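Local coordinates for ABC transporter ATP-binding protein (Leptospira interrogans serovar Copenhageni, PDB 4HZI), which serves as the ATPase subunit of an orphan ABC transporter involved in manganese utilization and tolerance, where it probably binds and hydrolyses ATP, at residues 183-188 with 213-218; 197-202 with 234-239. One frame throughout, in Å; residues are numbered along the deposited sequence.

Interaction 1. Residues 183-188 with 213-218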
loop_
_atom_site.group_PDB
_atom_site.type_symbol
_atom_site.label_atom_id
_atom_site.label_comp_id
_atom_site.label_asym_id
_atom_site.label_seq_id
_atom_site.Cartn_x
_atom_site.Cartn_y
_atom_site.Cartn_z
ATOM N N LEU A 183 -6.356 -15.474 7.703
ATOM C CA LEU A 183 -6.907 -15.548 6.348
ATOM C C LEU A 183 -6.178 -16.576 5.485
ATOM O O LEU A 183 -6.825 -17.263 4.674
ATOM C CB LEU A 183 -6.961 -14.187 5.671
ATOM C CG LEU A 183 -7.909 -13.206 6.364
ATOM C CD1 LEU A 183 -7.847 -11.844 5.692
ATOM C CD2 LEU A 183 -9.325 -13.738 6.371
ATOM N N PHE A 184 -4.881 -16.717 5.641
ATOM C CA PHE A 184 -4.181 -17.768 4.952
ATOM C C PHE A 184 -4.718 -19.166 5.375
ATOM O O PHE A 184 -5.008 -20.034 4.535
ATOM C CB PHE A 184 -2.708 -17.637 5.202
ATOM C CG PHE A 184 -1.860 -18.681 4.519
ATOM C CD1 PHE A 184 -1.581 -19.896 5.127
ATOM C CD2 PHE A 184 -1.335 -18.457 3.256
ATOM C CE1 PHE A 184 -0.783 -20.847 4.509
ATOM C CE2 PHE A 184 -0.546 -19.401 2.630
ATOM C CZ PHE A 184 -0.280 -20.609 3.240
ATOM N N LEU A 185 -4.907 -19.364 6.681
ATOM C CA LEU A 185 -5.425 -20.656 7.166
ATOM C C LEU A 185 -6.799 -20.951 6.594
ATOM O O LEU A 185 -7.095 -22.077 6.154
ATOM C CB LEU A 185 -5.433 -20.706 8.707
ATOM C CG LEU A 185 -4.067 -20.609 9.349
ATOM C CD1 LEU A 185 -4.125 -20.844 10.840
ATOM C CD2 LEU A 185 -3.113 -21.594 8.665
ATOM N N ARG A 186 -7.640 -19.929 6.592
ATOM C CA ARG A 186 -8.957 -20.015 6.009
ATOM C C ARG A 186 -8.908 -20.472 4.534
ATOM O O ARG A 186 -9.763 -21.279 4.079
ATOM C CB ARG A 186 -9.637 -18.682 6.119
ATOM C CG ARG A 186 -10.988 -18.642 5.438
ATOM C CD ARG A 186 -11.663 -17.291 5.582
ATOM N NE ARG A 186 -12.937 -17.274 4.882
ATOM C CZ ARG A 186 -13.099 -17.234 3.554
ATOM N NH1 ARG A 186 -12.054 -17.178 2.735
ATOM N NH2 ARG A 186 -14.326 -17.269 3.034
ATOM N N SER A 187 -7.908 -19.946 3.815
ATOM C CA SER A 187 -7.746 -20.177 2.368
ATOM C C SER A 187 -7.358 -21.636 2.079
ATOM O O SER A 187 -7.633 -22.162 0.997
ATOM C CB SER A 187 -6.728 -19.120 1.777
ATOM O OG SER A 187 -5.368 -19.526 1.936
ATOM N N ILE A 188 -6.768 -22.318 3.063
ATOM C CA ILE A 188 -6.381 -23.718 2.893
ATOM C C ILE A 188 -7.300 -24.736 3.606
ATOM O O ILE A 188 -7.084 -25.934 3.515
ATOM C CB ILE A 188 -4.917 -23.940 3.285
ATOM C CG1 ILE A 188 -4.686 -23.651 4.771
ATOM C CG2 ILE A 188 -4.036 -23.070 2.424
ATOM C CD1 ILE A 188 -3.349 -24.154 5.265
ATOM N N LEU A 213 4.989 -12.546 6.599
ATOM C CA LEU A 213 5.895 -13.232 5.713
ATOM C C LEU A 213 6.683 -14.309 6.461
ATOM O O LEU A 213 7.012 -15.351 5.885
ATOM C CB LEU A 213 6.824 -12.258 5.031
ATOM C CG LEU A 213 6.140 -11.388 3.929
ATOM C CD1 LEU A 213 7.170 -10.577 3.161
ATOM C CD2 LEU A 213 5.269 -12.186 2.970
ATOM N N GLY A 214 6.974 -14.052 7.737
ATOM C CA GLY A 214 7.605 -15.042 8.601
ATOM C C GLY A 214 6.749 -16.281 8.736
ATOM O O GLY A 214 7.261 -17.404 8.631
ATOM N N PHE A 215 5.457 -16.076 8.953
ATOM C CA PHE A 215 4.514 -17.139 9.024
ATOM C C PHE A 215 4.468 -17.910 7.714
ATOM O O PHE A 215 4.419 -19.138 7.745
ATOM C CB PHE A 215 3.154 -16.606 9.400
ATOM C CG PHE A 215 2.029 -17.531 9.084
ATOM C CD1 PHE A 215 1.591 -18.456 10.018
ATOM C CD2 PHE A 215 1.397 -17.469 7.867
ATOM C CE1 PHE A 215 0.554 -19.309 9.717
ATOM C CE2 PHE A 215 0.363 -18.306 7.565
ATOM C CZ PHE A 215 -0.071 -19.226 8.494
ATOM N N LEU A 216 4.471 -17.218 6.562
ATOM C CA LEU A 216 4.482 -17.929 5.280
ATOM C C LEU A 216 5.675 -18.799 5.080
ATOM O O LEU A 216 5.565 -19.913 4.550
ATOM C CB LEU A 216 4.510 -16.950 4.103
ATOM C CG LEU A 216 3.203 -16.558 3.528
ATOM C CD1 LEU A 216 3.517 -15.668 2.296
ATOM C CD2 LEU A 216 2.440 -17.820 3.124
ATOM N N LYS A 217 6.834 -18.278 5.445
ATOM C CA LYS A 217 8.043 -19.019 5.277
ATOM C C LYS A 217 8.065 -20.259 6.150
ATOM O O LYS A 217 8.605 -21.283 5.754
ATOM C CB LYS A 217 9.244 -18.163 5.596
ATOM C CG LYS A 217 9.578 -17.135 4.543
ATOM C CD LYS A 217 10.804 -16.342 4.979
ATOM C CE LYS A 217 11.899 -16.438 3.943
ATOM N NZ LYS A 217 13.058 -15.552 4.229
ATOM N N GLU A 218 7.459 -20.155 7.317
ATOM C CA GLU A 218 7.423 -21.233 8.270
ATOM C C GLU A 218 6.493 -22.316 7.767
ATOM O O GLU A 218 6.802 -23.507 7.809
ATOM C CB GLU A 218 6.983 -20.677 9.626
ATOM C CG GLU A 218 7.046 -21.680 10.757
ATOM C CD GLU A 218 7.631 -21.085 12.031
ATOM O OE1 GLU A 218 7.410 -19.872 12.298
ATOM O OE2 GLU A 218 8.319 -21.837 12.758
#

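Interaction 2. Residues 197-202 with 234-239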
loop_
_atom_site.group_PDB
_atom_site.type_symbol
_atom_site.label_atom_id
_atom_site.label_comp_id
_atom_site.label_asym_id
_atom_site.label_seq_id
_atom_site.Cartn_x
_atom_site.Cartn_y
_atom_site.Cartn_z
ATOM N N MET A 197 -2.681 -15.825 -3.557
ATOM C CA MET A 197 -2.558 -14.767 -2.576
ATOM C C MET A 197 -2.523 -13.413 -3.303
ATOM O O MET A 197 -1.538 -13.033 -3.920
ATOM C CB MET A 197 -1.316 -14.937 -1.725
ATOM C CG MET A 197 -1.457 -16.138 -0.803
ATOM S SD MET A 197 0.011 -16.322 0.169
ATOM C CE MET A 197 0.828 -17.497 -0.897
ATOM N N ASP A 198 -3.645 -12.721 -3.238
ATOM C CA ASP A 198 -3.879 -11.514 -4.001
ATOM C C ASP A 198 -3.556 -10.285 -3.149
ATOM O O ASP A 198 -4.388 -9.870 -2.333
ATOM C CB ASP A 198 -5.365 -11.523 -4.430
ATOM C CG ASP A 198 -5.725 -10.397 -5.389
ATOM O OD1 ASP A 198 -4.815 -9.680 -5.870
ATOM O OD2 ASP A 198 -6.949 -10.251 -5.662
ATOM N N GLU A 199 -2.333 -9.764 -3.262
ATOM C CA GLU A 199 -1.911 -8.558 -2.542
ATOM C C GLU A 199 -2.036 -8.778 -1.012
ATOM O O GLU A 199 -2.621 -7.944 -0.318
ATOM C CB GLU A 199 -2.811 -7.385 -2.962
ATOM C CG GLU A 199 -2.613 -6.993 -4.418
ATOM C CD GLU A 199 -1.394 -6.106 -4.615
ATOM O OE1 GLU A 199 -0.620 -5.919 -3.633
ATOM O OE2 GLU A 199 -1.202 -5.593 -5.740
ATOM N N PRO A 200 -1.573 -9.938 -0.509
ATOM C CA PRO A 200 -1.764 -10.284 0.893
ATOM C C PRO A 200 -1.080 -9.316 1.858
ATOM O O PRO A 200 -1.478 -9.288 3.022
ATOM C CB PRO A 200 -1.096 -11.646 1.002
ATOM C CG PRO A 200 -0.008 -11.580 -0.002
ATOM C CD PRO A 200 -0.672 -10.889 -1.170
ATOM N N CYS A 201 -0.113 -8.504 1.406
ATOM C CA CYS A 201 0.513 -7.536 2.328
ATOM C C CYS A 201 -0.192 -6.172 2.372
ATOM O O CYS A 201 0.318 -5.225 2.984
ATOM C CB CYS A 201 1.977 -7.350 2.034
ATOM S SG CYS A 201 2.914 -8.864 2.379
ATOM N N SER A 202 -1.340 -6.074 1.707
ATOM C CA SER A 202 -2.142 -4.870 1.735
ATOM C C SER A 202 -2.449 -4.479 3.192
ATOM O O SER A 202 -2.754 -5.364 4.038
ATOM C CB SER A 202 -3.439 -5.058 0.924
ATOM O OG SER A 202 -4.301 -6.049 1.494
ATOM N N PRO A 234 7.870 -5.281 -5.354
ATOM C CA PRO A 234 8.863 -6.348 -5.307
ATOM C C PRO A 234 9.337 -6.693 -3.910
ATOM O O PRO A 234 9.610 -7.881 -3.640
ATOM C CB PRO A 234 10.002 -5.779 -6.149
ATOM C CG PRO A 234 9.296 -5.004 -7.170
ATOM C CD PRO A 234 8.201 -4.316 -6.422
ATOM N N GLU A 235 9.334 -5.729 -3.002
ATOM C CA GLU A 235 9.816 -5.990 -1.633
ATOM C C GLU A 235 8.936 -6.905 -0.801
ATOM O O GLU A 235 9.378 -7.388 0.229
ATOM C CB GLU A 235 10.092 -4.680 -0.846
ATOM C CG GLU A 235 8.869 -3.822 -0.586
ATOM C CD GLU A 235 8.512 -2.885 -1.766
ATOM O OE1 GLU A 235 8.893 -3.097 -2.970
ATOM O OE2 GLU A 235 7.859 -1.889 -1.460
ATOM N N GLU A 236 7.716 -7.169 -1.263
ATOM C CA GLU A 236 6.758 -8.034 -0.599
ATOM C C GLU A 236 6.907 -9.504 -0.944
ATOM O O GLU A 236 6.066 -10.307 -0.516
ATOM C CB GLU A 236 5.337 -7.627 -1.015
ATOM C CG GLU A 236 4.880 -6.328 -0.395
ATOM C CD GLU A 236 3.520 -5.857 -0.884
ATOM O OE1 GLU A 236 2.833 -6.552 -1.693
ATOM O OE2 GLU A 236 3.130 -4.796 -0.398
ATOM N N ILE A 237 7.886 -9.851 -1.785
ATOM C CA ILE A 237 7.962 -11.210 -2.352
ATOM C C ILE A 237 8.897 -12.070 -1.516
ATOM O O ILE A 237 10.085 -11.837 -1.516
ATOM C CB ILE A 237 8.511 -11.192 -3.799
ATOM C CG1 ILE A 237 7.565 -10.382 -4.696
ATOM C CG2 ILE A 237 8.606 -12.600 -4.323
ATOM C CD1 ILE A 237 8.111 -10.030 -6.046
ATOM N N PRO A 238 8.381 -13.127 -0.884
ATOM C CA PRO A 238 9.280 -13.989 -0.110
ATOM C C PRO A 238 10.282 -14.749 -0.964
ATOM O O PRO A 238 10.055 -15.016 -2.158
ATOM C CB PRO A 238 8.348 -15.017 0.531
ATOM C CG PRO A 238 6.987 -14.618 0.252
ATOM C CD PRO A 238 6.972 -13.501 -0.756
ATOM N N ASP A 239 11.346 -15.206 -0.320
ATOM C CA ASP A 239 12.405 -15.923 -1.008
ATOM C C ASP A 239 12.045 -17.232 -1.689
ATOM O O ASP A 239 12.761 -17.661 -2.587
ATOM C CB ASP A 239 13.584 -16.182 -0.037
ATOM C CG ASP A 239 13.274 -17.257 1.049
ATOM O OD1 ASP A 239 12.104 -17.692 1.253
ATOM O OD2 ASP A 239 14.247 -17.669 1.726
#

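Interaction 1. Residues 183-188 with 213-218
Phe184 and Phe215 form an offset edge-to-face pair: the edge of Phe215 is directed at the face of Phe184, with ring centroids 5.5 Å apart and planes at 84°. CE2 of Phe215 does most of the touching, coming to 3.5 Å from Phe184 CD1, while its CZ meets a methyl of the next residue along the helix, Leu185 CD2, at 3.9 Å. Both of these neighbours meet the leading CE2-CZ edge of Phe215, near its plane. Leu216 CD2 comes to the same face of the Phe184 ring as Phe215 CE2, which lies over the CD1 side. The methyl approaches obliquely nearer the other end, 3.4 Å from Phe184 CE2, a tight carbon-carbon contact. With CG of Phe184 anti to the backbone N (chi1 -180°), the ring extends from its helix toward both residues.

The reach of these side chains is needed, because the segment axes come no closer than 12.1 Å. They run at 37° to each other, and the nearest CA atoms, those of Phe184 and Leu216, are 8.7 Å apart. The joined surface is correspondingly small, 169 Å² in all, and wholly apolar. Toward strand 194-198, Ser187 OG donates in the carbonyl plane to a lone pair of Phe184 O at 2.7 Å, satisfying a buried hydroxyl within its own helix.

Helix 176-188, which begins in a stretch that resembles the ABC signature motif, is thus packed against helix 206-222. Tyr219 of the latter adds a second edge-to-face partner for Phe184. Leu195 and Met197 of strand 194-198 and Leu113 of strand 110-113 also touch Phe184, whereas Leu185 reaches Ile157 and Leu158 of helix 148-160.

Interaction 2. Residues 197-202 with 234-239
Extended beyond CG (chi2 175°), the Glu236 side chain carries its carboxylate to Cys201, while the bend of Glu199 (chi2 -81°) brings OE1 back toward the same group although its CB points away. Cys201 meets the carboxylate through its methylene rather than its sulfur. Its CB is 3.6 Å from Glu236 CD, and CB to Glu236 OE2 measures 3.7 Å. CB stands over the face of the carboxylate, almost directly above CD. The backbones are nearest at this pair, with CA of Cys201 6.9 Å from CA of Glu236.

The two carboxylates lie close together without bonding: Glu199 OE1 and Glu236 OE1 are 4.0 Å apart, with their planes turned by 87°. Each has a stronger partner elsewhere. Thr231 OG1 is hydrogen-bonded to Glu236 OE1, and His232 ND1 to Glu199 OE2; Arg233 NE and Glu236 OE2 form a long, weak ion pair.

Strand 194-198 ends on Asp198 in what reads as a Walker B motif, with Glu199 just after it, where the family usually has its catalytic glutamate. His232, just after strand 227-231, is probably the family's H-loop histidine. Consistent with a nucleotide site, the Glu199 side chain touches the probable P-loop.

Local backbone structure sets both sides. A type I beta turn from Glu199 to Ser202, closed by Ser202 N to Glu199 O at 3.0 Å, presents Cys201, and Glu236 projects from the 3-10 segment 234-236. Arg209 of helix 206-222 packs on both Cys201 and Glu236.

How the interactions relate
Interactions 1 and 2 have centres about 12 Å apart, and their segments alternate along the chain: helix 176-188 is followed by strand 194-198, and that strand by helix 206-222. Met197 SD lies 4.0 Å from Phe184 CE2, joining the ring pair to the strand that leads into interaction 2. From the other helix, Leu213 CD1 packs 3.8 Å from Glu236 O, and Leu213 CD2 lies 4.0 Å from Pro238 CG. A long, weak ion pair, Lys217 NZ to Asp239 OD2 at 3.5 Å, adds a polar link. Interaction 2 belongs to the probable ATP site; interaction 1 joins helix 206-222 and helix 176-188, whose start resembles the signature motif, beside the strand leading to it.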